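Local atomic coordinates of acetamidase (Bacillus halodurans, PDB entry 2II1), a protein that probably hydrolyses carbon-nitrogen bonds in linear amides other than peptides, and binds calcium ions. Residues G27-F32 against T202-V207; A92-G97 against N104-K109; N146-P151 against V277-T282; D270-Q275 against R284-L289. All coordinates share one frame; numbering follows the deposited sequence. Where two conformers were deposited one is given.

Interaction 1. Residues G27-F32 against T202-V207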
# COMPACT_ATOMS: atom_id res chain seq x y z
N GLY A 27 -5.33 -11.38 -30.51
CA GLY A 27 -3.93 -11.73 -30.68
C GLY A 27 -3.11 -10.74 -31.46
O GLY A 27 -1.89 -10.88 -31.57
N ASP A 28 -3.77 -9.72 -32.00
CA ASP A 28 -3.05 -8.68 -32.74
C ASP A 28 -2.21 -7.81 -31.82
O ASP A 28 -2.54 -7.62 -30.64
CB ASP A 28 -4.00 -7.82 -33.56
CG ASP A 28 -4.50 -8.51 -34.82
OD1 ASP A 28 -4.07 -9.65 -35.09
OD2 ASP A 28 -5.32 -7.92 -35.55
N THR A 29 -1.08 -7.35 -32.36
CA THR A 29 -0.29 -6.27 -31.75
C THR A 29 -0.93 -4.94 -32.10
O THR A 29 -1.19 -4.68 -33.29
CB THR A 29 1.17 -6.27 -32.23
OG1 THR A 29 1.78 -7.49 -31.85
CG2 THR A 29 1.95 -5.12 -31.60
N VAL A 30 -1.19 -4.11 -31.09
CA VAL A 30 -1.79 -2.78 -31.28
C VAL A 30 -0.91 -1.71 -30.68
O VAL A 30 -0.47 -1.83 -29.55
CB VAL A 30 -3.22 -2.65 -30.65
CG1 VAL A 30 -3.90 -1.42 -31.24
CG2 VAL A 30 -4.06 -3.87 -30.92
N ILE A 31 -0.66 -0.64 -31.43
CA ILE A 31 0.19 0.48 -30.96
C ILE A 31 -0.67 1.73 -30.75
O ILE A 31 -1.39 2.13 -31.67
CB ILE A 31 1.36 0.76 -31.95
CG1 ILE A 31 2.27 -0.45 -32.07
CG2 ILE A 31 2.22 2.00 -31.51
CD1 ILE A 31 3.03 -0.49 -33.38
N PHE A 32 -0.63 2.31 -29.54
CA PHE A 32 -1.45 3.46 -29.19
C PHE A 32 -0.49 4.61 -29.01
O PHE A 32 0.36 4.54 -28.12
CB PHE A 32 -2.20 3.26 -27.85
CG PHE A 32 -3.38 2.34 -27.91
CD1 PHE A 32 -3.20 0.97 -27.98
CD2 PHE A 32 -4.67 2.82 -27.82
CE1 PHE A 32 -4.28 0.11 -28.04
CE2 PHE A 32 -5.77 1.97 -27.84
CZ PHE A 32 -5.57 0.61 -27.96
N THR A 202 4.07 6.32 -26.62
CA THR A 202 3.52 5.28 -27.46
C THR A 202 3.49 3.94 -26.71
O THR A 202 4.48 3.53 -26.10
CB THR A 202 4.38 5.11 -28.73
OG1 THR A 202 4.47 6.36 -29.41
CG2 THR A 202 3.79 4.06 -29.64
N VAL A 203 2.34 3.27 -26.74
CA VAL A 203 2.22 1.99 -26.07
C VAL A 203 2.09 0.94 -27.15
O VAL A 203 1.38 1.16 -28.13
CB VAL A 203 1.01 1.95 -25.10
CG1 VAL A 203 0.76 0.54 -24.62
CG2 VAL A 203 1.25 2.84 -23.93
N THR A 204 2.84 -0.15 -26.98
CA THR A 204 2.71 -1.34 -27.81
C THR A 204 2.16 -2.44 -26.92
O THR A 204 2.70 -2.71 -25.86
CB THR A 204 4.07 -1.73 -28.44
OG1 THR A 204 4.53 -0.65 -29.24
CG2 THR A 204 3.95 -2.99 -29.32
N LEU A 205 1.06 -3.03 -27.36
CA LEU A 205 0.41 -4.09 -26.62
C LEU A 205 -0.08 -5.20 -27.55
O LEU A 205 -0.27 -4.97 -28.74
CB LEU A 205 -0.75 -3.49 -25.79
CG LEU A 205 -1.86 -2.69 -26.47
CD1 LEU A 205 -2.92 -3.59 -27.06
CD2 LEU A 205 -2.52 -1.77 -25.52
N LYS A 206 -0.28 -6.39 -26.99
CA LYS A 206 -1.02 -7.47 -27.66
C LYS A 206 -2.37 -7.66 -26.96
O LYS A 206 -2.46 -7.75 -25.69
CB LYS A 206 -0.19 -8.76 -27.61
CG LYS A 206 -0.80 -9.94 -28.37
CD LYS A 206 0.18 -11.12 -28.47
CE LYS A 206 -0.56 -12.44 -28.79
NZ LYS A 206 0.34 -13.46 -29.41
N VAL A 207 -3.44 -7.70 -27.75
CA VAL A 207 -4.77 -7.82 -27.19
C VAL A 207 -5.38 -9.21 -27.48
O VAL A 207 -5.53 -9.59 -28.66
CB VAL A 207 -5.70 -6.66 -27.65
CG1 VAL A 207 -5.71 -6.53 -29.18
CG2 VAL A 207 -7.11 -6.84 -27.10

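Interaction 2. Residues A92-G97 against N104-K109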
# COMPACT_ATOMS: atom_id res chain seq x y z
N ALA A 92 1.55 21.19 -9.02
CA ALA A 92 1.09 21.31 -7.63
C ALA A 92 0.05 22.43 -7.55
O ALA A 92 0.38 23.57 -7.86
CB ALA A 92 2.27 21.60 -6.69
N ALA A 93 -1.18 22.10 -7.13
CA ALA A 93 -2.32 23.05 -7.03
C ALA A 93 -2.96 23.02 -5.65
O ALA A 93 -3.50 21.99 -5.26
CB ALA A 93 -3.39 22.74 -8.08
N PRO A 94 -2.90 24.14 -4.91
CA PRO A 94 -3.70 24.30 -3.69
C PRO A 94 -5.16 23.90 -3.95
O PRO A 94 -5.69 24.17 -5.03
CB PRO A 94 -3.57 25.79 -3.40
CG PRO A 94 -2.25 26.13 -3.93
CD PRO A 94 -2.07 25.33 -5.15
N GLY A 95 -5.79 23.22 -2.99
CA GLY A 95 -7.13 22.63 -3.19
C GLY A 95 -7.23 21.29 -3.90
O GLY A 95 -8.31 20.70 -3.97
N LEU A 96 -6.12 20.77 -4.45
CA LEU A 96 -6.13 19.46 -5.12
C LEU A 96 -5.12 18.47 -4.50
O LEU A 96 -4.04 18.85 -4.04
CB LEU A 96 -5.82 19.56 -6.63
CG LEU A 96 -6.77 20.27 -7.61
CD1 LEU A 96 -6.20 20.08 -9.00
CD2 LEU A 96 -8.21 19.77 -7.54
N GLY A 97 -5.49 17.19 -4.55
CA GLY A 97 -4.66 16.09 -4.09
C GLY A 97 -4.61 16.02 -2.58
O GLY A 97 -5.24 16.83 -1.90
N ASN A 104 1.04 26.16 -0.74
CA ASN A 104 0.97 27.63 -0.66
C ASN A 104 0.58 28.29 -1.97
O ASN A 104 -0.16 29.27 -1.98
CB ASN A 104 2.32 28.21 -0.25
CG ASN A 104 2.76 27.78 1.14
OD1 ASN A 104 3.92 27.41 1.35
ND2 ASN A 104 1.83 27.83 2.10
N SER A 105 1.12 27.76 -3.07
CA SER A 105 0.97 28.38 -4.38
C SER A 105 1.03 27.37 -5.51
O SER A 105 1.81 26.39 -5.42
CB SER A 105 2.08 29.39 -4.60
OG SER A 105 2.11 30.31 -3.53
N PRO A 106 0.25 27.63 -6.59
CA PRO A 106 0.29 26.78 -7.78
C PRO A 106 1.69 26.80 -8.35
O PRO A 106 2.34 27.85 -8.36
CB PRO A 106 -0.70 27.45 -8.75
CG PRO A 106 -1.49 28.38 -7.96
CD PRO A 106 -0.67 28.77 -6.78
N THR A 107 2.14 25.63 -8.76
CA THR A 107 3.51 25.40 -9.21
C THR A 107 3.46 24.41 -10.37
O THR A 107 2.75 23.43 -10.30
CB THR A 107 4.33 24.82 -8.08
OG1 THR A 107 4.36 25.78 -7.01
CG2 THR A 107 5.75 24.48 -8.53
N THR A 108 4.19 24.70 -11.45
CA THR A 108 4.35 23.80 -12.59
C THR A 108 5.83 23.51 -12.80
O THR A 108 6.65 24.42 -12.77
CB THR A 108 3.80 24.40 -13.87
OG1 THR A 108 2.41 24.64 -13.72
CG2 THR A 108 4.02 23.46 -15.08
N LYS A 109 6.17 22.25 -13.03
CA LYS A 109 7.56 21.92 -13.20
C LYS A 109 7.76 20.90 -14.32
O LYS A 109 6.98 19.92 -14.44
CB LYS A 109 8.13 21.42 -11.88
CG LYS A 109 9.61 21.11 -11.89
CD LYS A 109 9.98 20.31 -10.66
CE LYS A 109 11.39 19.76 -10.75
NZ LYS A 109 12.41 20.83 -11.03

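Interaction 3. Residues N146-P151 against V277-T282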
# COMPACT_ATOMS: atom_id res chain seq x y z
N ASN A 146 -13.17 9.81 -18.31
CA ASN A 146 -11.86 9.15 -18.21
C ASN A 146 -11.16 9.35 -16.87
O ASN A 146 -10.43 8.47 -16.42
CB ASN A 146 -10.88 9.60 -19.34
CG ASN A 146 -11.22 9.01 -20.72
OD1 ASN A 146 -12.19 8.27 -20.88
ND2 ASN A 146 -10.39 9.32 -21.73
N GLY A 147 -11.36 10.51 -16.23
CA GLY A 147 -10.74 10.79 -14.91
C GLY A 147 -11.19 9.93 -13.73
O GLY A 147 -10.59 9.99 -12.65
N THR A 148 -12.25 9.14 -13.94
CA THR A 148 -12.88 8.34 -12.89
C THR A 148 -12.62 6.86 -13.23
O THR A 148 -12.96 6.43 -14.33
CB THR A 148 -14.42 8.63 -12.83
OG1 THR A 148 -14.63 10.03 -12.60
CG2 THR A 148 -15.13 7.87 -11.70
N PRO A 149 -11.99 6.09 -12.30
CA PRO A 149 -11.94 4.64 -12.49
C PRO A 149 -13.27 3.97 -12.11
O PRO A 149 -14.13 4.58 -11.45
CB PRO A 149 -10.76 4.19 -11.58
CG PRO A 149 -10.69 5.19 -10.52
CD PRO A 149 -11.32 6.50 -11.06
N GLY A 150 -13.43 2.72 -12.54
CA GLY A 150 -14.60 1.89 -12.27
C GLY A 150 -14.29 0.44 -12.63
O GLY A 150 -13.12 0.09 -12.87
N PRO A 151 -15.33 -0.43 -12.65
CA PRO A 151 -15.09 -1.83 -13.02
C PRO A 151 -14.46 -2.00 -14.43
O PRO A 151 -13.82 -3.01 -14.70
CB PRO A 151 -16.48 -2.46 -12.95
CG PRO A 151 -17.32 -1.53 -12.09
CD PRO A 151 -16.75 -0.16 -12.35
N VAL A 277 -6.32 10.24 -5.25
CA VAL A 277 -6.55 11.63 -5.69
C VAL A 277 -7.67 11.81 -6.73
O VAL A 277 -8.04 12.93 -7.00
CB VAL A 277 -5.24 12.27 -6.24
CG1 VAL A 277 -4.21 12.35 -5.13
CG2 VAL A 277 -4.73 11.48 -7.41
N ASN A 278 -8.16 10.71 -7.30
CA ASN A 278 -9.17 10.75 -8.36
C ASN A 278 -10.56 10.68 -7.72
O ASN A 278 -10.66 10.40 -6.52
CB ASN A 278 -8.91 9.63 -9.38
CG ASN A 278 -7.58 9.80 -10.09
OD1 ASN A 278 -7.08 10.93 -10.28
ND2 ASN A 278 -6.97 8.67 -10.47
N PRO A 279 -11.64 11.01 -8.49
CA PRO A 279 -12.99 10.99 -7.92
C PRO A 279 -13.39 9.66 -7.30
O PRO A 279 -14.22 9.63 -6.38
CB PRO A 279 -13.88 11.35 -9.10
CG PRO A 279 -13.00 12.15 -9.97
CD PRO A 279 -11.67 11.49 -9.88
N LEU A 280 -12.79 8.57 -7.76
CA LEU A 280 -12.82 7.35 -6.99
C LEU A 280 -11.36 7.01 -6.67
O LEU A 280 -10.44 7.34 -7.43
CB LEU A 280 -13.63 6.22 -7.68
CG LEU A 280 -15.14 6.42 -7.91
CD1 LEU A 280 -15.85 5.12 -8.25
CD2 LEU A 280 -15.77 7.02 -6.70
N LYS A 281 -11.16 6.42 -5.50
CA LYS A 281 -9.85 5.98 -5.04
C LYS A 281 -9.63 4.51 -5.50
O LYS A 281 -10.57 3.74 -5.63
CB LYS A 281 -9.73 6.11 -3.51
CG LYS A 281 -10.33 7.38 -2.89
CD LYS A 281 -9.64 8.63 -3.37
CE LYS A 281 -10.37 9.91 -2.91
NZ LYS A 281 -9.98 11.08 -3.78
N THR A 282 -8.39 4.10 -5.72
CA THR A 282 -8.11 2.76 -6.24
C THR A 282 -7.10 2.05 -5.36
O THR A 282 -6.13 2.66 -4.94
CB THR A 282 -7.58 2.82 -7.66
OG1 THR A 282 -8.52 3.52 -8.48
CG2 THR A 282 -7.34 1.40 -8.23

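Interaction 4. Residues D270-Q275 against R284-L289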
# COMPACT_ATOMS: atom_id res chain seq x y z
N ASP A 270 -0.47 -8.91 0.08
CA ASP A 270 -0.40 -7.51 0.50
C ASP A 270 -1.45 -6.62 -0.15
O ASP A 270 -1.70 -6.70 -1.35
CB ASP A 270 0.97 -6.95 0.15
CG ASP A 270 2.08 -7.62 0.94
OD1 ASP A 270 2.28 -7.25 2.12
OD2 ASP A 270 2.77 -8.48 0.37
N LEU A 271 -2.03 -5.72 0.65
CA LEU A 271 -2.96 -4.74 0.16
C LEU A 271 -2.15 -3.50 -0.14
O LEU A 271 -1.45 -3.01 0.71
CB LEU A 271 -4.02 -4.41 1.23
CG LEU A 271 -5.07 -3.38 0.90
CD1 LEU A 271 -5.94 -3.81 -0.27
CD2 LEU A 271 -5.88 -3.15 2.19
N TYR A 272 -2.29 -3.00 -1.36
CA TYR A 272 -1.60 -1.81 -1.83
C TYR A 272 -2.58 -0.75 -2.31
O TYR A 272 -3.72 -1.04 -2.69
CB TYR A 272 -0.68 -2.14 -3.01
CG TYR A 272 0.49 -3.05 -2.71
CD1 TYR A 272 1.48 -2.67 -1.79
CD2 TYR A 272 0.63 -4.28 -3.36
CE1 TYR A 272 2.57 -3.49 -1.52
CE2 TYR A 272 1.72 -5.10 -3.10
CZ TYR A 272 2.68 -4.70 -2.18
OH TYR A 272 3.75 -5.50 -1.93
N VAL A 273 -2.08 0.48 -2.32
CA VAL A 273 -2.78 1.67 -2.73
C VAL A 273 -2.29 2.07 -4.11
O VAL A 273 -1.08 2.13 -4.35
CB VAL A 273 -2.48 2.82 -1.73
CG1 VAL A 273 -2.81 4.17 -2.33
CG2 VAL A 273 -3.20 2.60 -0.38
N SER A 274 -3.22 2.33 -5.02
CA SER A 274 -2.87 2.78 -6.36
C SER A 274 -2.77 4.29 -6.40
O SER A 274 -1.73 4.83 -6.74
CB SER A 274 -3.86 2.28 -7.43
OG SER A 274 -3.67 0.90 -7.69
N GLN A 275 -3.88 4.95 -6.09
CA GLN A 275 -3.97 6.41 -6.11
C GLN A 275 -5.03 6.80 -5.11
O GLN A 275 -5.99 6.04 -4.95
CB GLN A 275 -4.35 6.94 -7.51
CG GLN A 275 -5.66 6.39 -8.14
CD GLN A 275 -6.93 7.08 -7.62
OE1 GLN A 275 -6.87 8.17 -7.04
NE2 GLN A 275 -8.09 6.43 -7.83
N ARG A 284 -5.28 -2.14 -4.64
CA ARG A 284 -5.07 -3.50 -5.20
C ARG A 284 -4.58 -4.49 -4.17
O ARG A 284 -3.76 -4.16 -3.32
CB ARG A 284 -4.14 -3.54 -6.43
CG ARG A 284 -2.76 -2.99 -6.26
CD ARG A 284 -2.20 -2.48 -7.60
NE ARG A 284 -0.76 -2.22 -7.49
CZ ARG A 284 -0.22 -1.15 -6.93
NH1 ARG A 284 -0.97 -0.19 -6.43
NH2 ARG A 284 1.10 -1.02 -6.86
N PHE A 285 -5.10 -5.72 -4.25
CA PHE A 285 -4.56 -6.81 -3.44
C PHE A 285 -3.72 -7.70 -4.32
O PHE A 285 -4.20 -8.19 -5.35
CB PHE A 285 -5.65 -7.67 -2.78
CG PHE A 285 -5.13 -8.46 -1.62
CD1 PHE A 285 -4.47 -9.65 -1.81
CD2 PHE A 285 -5.19 -7.93 -0.35
CE1 PHE A 285 -3.91 -10.32 -0.73
CE2 PHE A 285 -4.67 -8.59 0.71
CZ PHE A 285 -4.03 -9.81 0.52
N SER A 286 -2.49 -7.95 -3.85
CA SER A 286 -1.47 -8.66 -4.58
C SER A 286 -1.01 -9.94 -3.85
O SER A 286 -0.70 -9.91 -2.63
CB SER A 286 -0.28 -7.74 -4.81
OG SER A 286 0.81 -8.40 -5.38
N LEU A 287 -0.99 -11.05 -4.59
CA LEU A 287 -0.46 -12.31 -4.08
C LEU A 287 0.51 -12.96 -5.10
O LEU A 287 0.23 -12.97 -6.30
CB LEU A 287 -1.61 -13.24 -3.75
CG LEU A 287 -1.29 -14.57 -3.07
CD1 LEU A 287 -0.82 -14.40 -1.58
CD2 LEU A 287 -2.50 -15.48 -3.20
N ALA A 288 1.62 -13.54 -4.60
CA ALA A 288 2.66 -14.18 -5.41
C ALA A 288 2.13 -15.33 -6.28
O ALA A 288 1.36 -16.16 -5.81
CB ALA A 288 3.78 -14.68 -4.52
N LEU A 289 2.55 -15.37 -7.55
CA LEU A 289 2.00 -16.36 -8.50
C LEU A 289 2.36 -17.79 -8.10
O LEU A 289 1.67 -18.74 -8.45
CB LEU A 289 2.52 -16.09 -9.92
CG LEU A 289 2.15 -14.77 -10.60
CD1 LEU A 289 3.12 -14.53 -11.75
CD2 LEU A 289 0.72 -14.79 -11.07
O HOH W 1 2.07 -9.42 -2.31

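Interaction 1. Residues G27-F32 against T202-V207
The carbonyl oxygen L205 O takes two donors from the facing strand: V30 N, 2.7 Å away in a nearly straight bond (N-H...O 168°), and the CA-H of T29, whose CA lies 3.3 Å from it. V203 O is used in the same way, bonded to F32 N at 2.7 Å and approached by the CA-H of I31. Return bonds from L205 N to V30 O and from V203 N to F32 O complete two hydrogen-bonded pairs of an antiparallel ladder, with I31 and T204 a non-hydrogen-bonded pair between them. Beta-branched residues suit this extended backbone. On the apolar face L205 adopts the crowded position, CG between its own N and carbonyl carbon (chi1 56°), which carries both methyls toward the partner strand: CD1 lies 3.7 Å from V30 CB, and CD2 meets the F32 ring obliquely, 3.6 Å from CE1. An alanine here lacks both methyls and would probably open a gap between V30 and the F32 ring. On the other face T29 CG2 touches T204 CG2 at 3.7 Å, and the extended K206 runs along the carbonyl of G27. Strand 3-5 bonds to the outer side of 28-32 and strand 74-84 to 202-207, while the face bearing V30, F32 and L205 packs on L64 of strand 60-67 and L180 of strand 176-184, in the second sheet.

Interaction 2. Residues A92-G97 against N104-K109
A92 and T107 are joined by two backbone hydrogen bonds, A92 N to T107 O at 2.8 Å and T107 N to A92 O at 2.9 Å, the latter in the carbonyl plane of A92. The same A92 O also receives the CA-H of P106, with P106 CA 3.2 Å away. A proline suits the place next to this last pair, since the ladder asks for no N-H there. These bonds make a closing hydrogen-bonded pair of an antiparallel beta hairpin, strands 87-92 and 107-114, whose long connection begins with a type II turn from A93 to L96; P94 and G95 fill its two central positions, G95 with the positive phi (81°) that favours glycine. The apolar contacts come from the P94 ring, which leans its CD over the S105-P106 peptide, 3.6 Å from P106 N, and approaches P106 CD at 4.1 Å. A92 and T107 set their CB atoms side by side, a small residue fitting a place that M263 of the second subunit also covers. Among the side-chain polar bonds, T107 OG1 donates back to S105 O at 3.1 Å from well above that carbonyl's plane, while E259 OE2 of the second subunit accepts from both N104 N and S105 N.

Interaction 3. Residues N146-P151 against V277-T282
Next to the calcium site of N155, D157 and D182, G147, T148 and P149 in the loop between strands 144-145 and 153-155 pack on N278, P279, L280 and T282, the turn of a beta hairpin and the start of its strand 281-288. The contact is made by van der Waals packing. G147 O lies 3.3 Å from P279 CD and 3.7 Å from N278 CB, and it also accepts a bond from N155 ND2. N278 in turn donates through ND2 to D157 OD2, a second-shell residue that probably helps to position this calcium ligand. P149 presents the CD-CG edge of its ring to two side chains: CD sits 4.1 Å from L280 CB, and CG reaches 3.4 Å from T282 OG1, a hydroxyl whose polar partners are S231 OG and Q275 NE2. A rigid, apolar ring suits this spot. With P149 replaced by an alanine, CG and CD are gone, and T282 and L280 would probably lose their apolar partner while the loop backbone gained freedom to turn. L280 also sends CD1 to within 3.7 Å of P149 O. Nearer the turn, T148 turns OG1 beside its backbone N (chi1 -58°), which leaves CG2 anti to that N and directed to L280, and places OG1 beside the CB-CG edge of the P279 ring, 3.8 Å from P279 CG.

Interaction 4. Residues D270-Q275 against R284-L289
The F285 ring carries D270 O over the centre of one face, 3.8 Å above its plane, while the R284 guanidinium has Y272 CB over one face and V273 O at its edge; the Y272 ring meets S286 CB at its own edge, 3.7 Å from CE2. These groups belong to the two strands of a beta hairpin, 270-275 and 281-288, in which S274 and Q275 together face T282 as a classic beta bulge. Antiparallel bonds join the strands: Y272 N to R284 O and R284 N to Y272 O, both 2.7 Å, with a second hydrogen-bonded pair at D270 and S286. R284 sets CG between its N and carbonyl carbon (chi1 58°) and then runs extended to NE, which brings NH1 back across the hairpin; there it makes weak bonds to V273 O at 3.1 Å and S274 OG at 3.2 Å. Arginine suits the place because NH2 meanwhile forms salt bridges with D160 and D189, joining the hairpin to two acidic side chains. F285 and L271 lie on the other face, against helix 235-253, where apolar groups fit. D270 OD1 pairs with K159 of the second subunit. D270 OD2 instead takes a hydrogen bond from a water, which also donates to S286 O at 2.8 Å, beside the bond from D270 N to that same oxygen.

In the fold
From the N terminus, strand 28-34 meets 201-210 in interaction 1, closing a loop of some 170 residues within the nine-stranded sheet. Inside that span lies interaction 2, a short hairpin closure in the separate four-stranded sheet, on the opposite side of the chain's centre. Interaction 3 starts within the span of interaction 1 and ends beyond it, so the two cross; it brings the loop next to a calcium site against the turn before strand 281-288. Interaction 4 pairs that strand with 270-275, an outer strand of the same sheet within this chain, and crosses interaction 3, touching it through Q275 and S274. Interactions 2 and 4 also reach the second subunit.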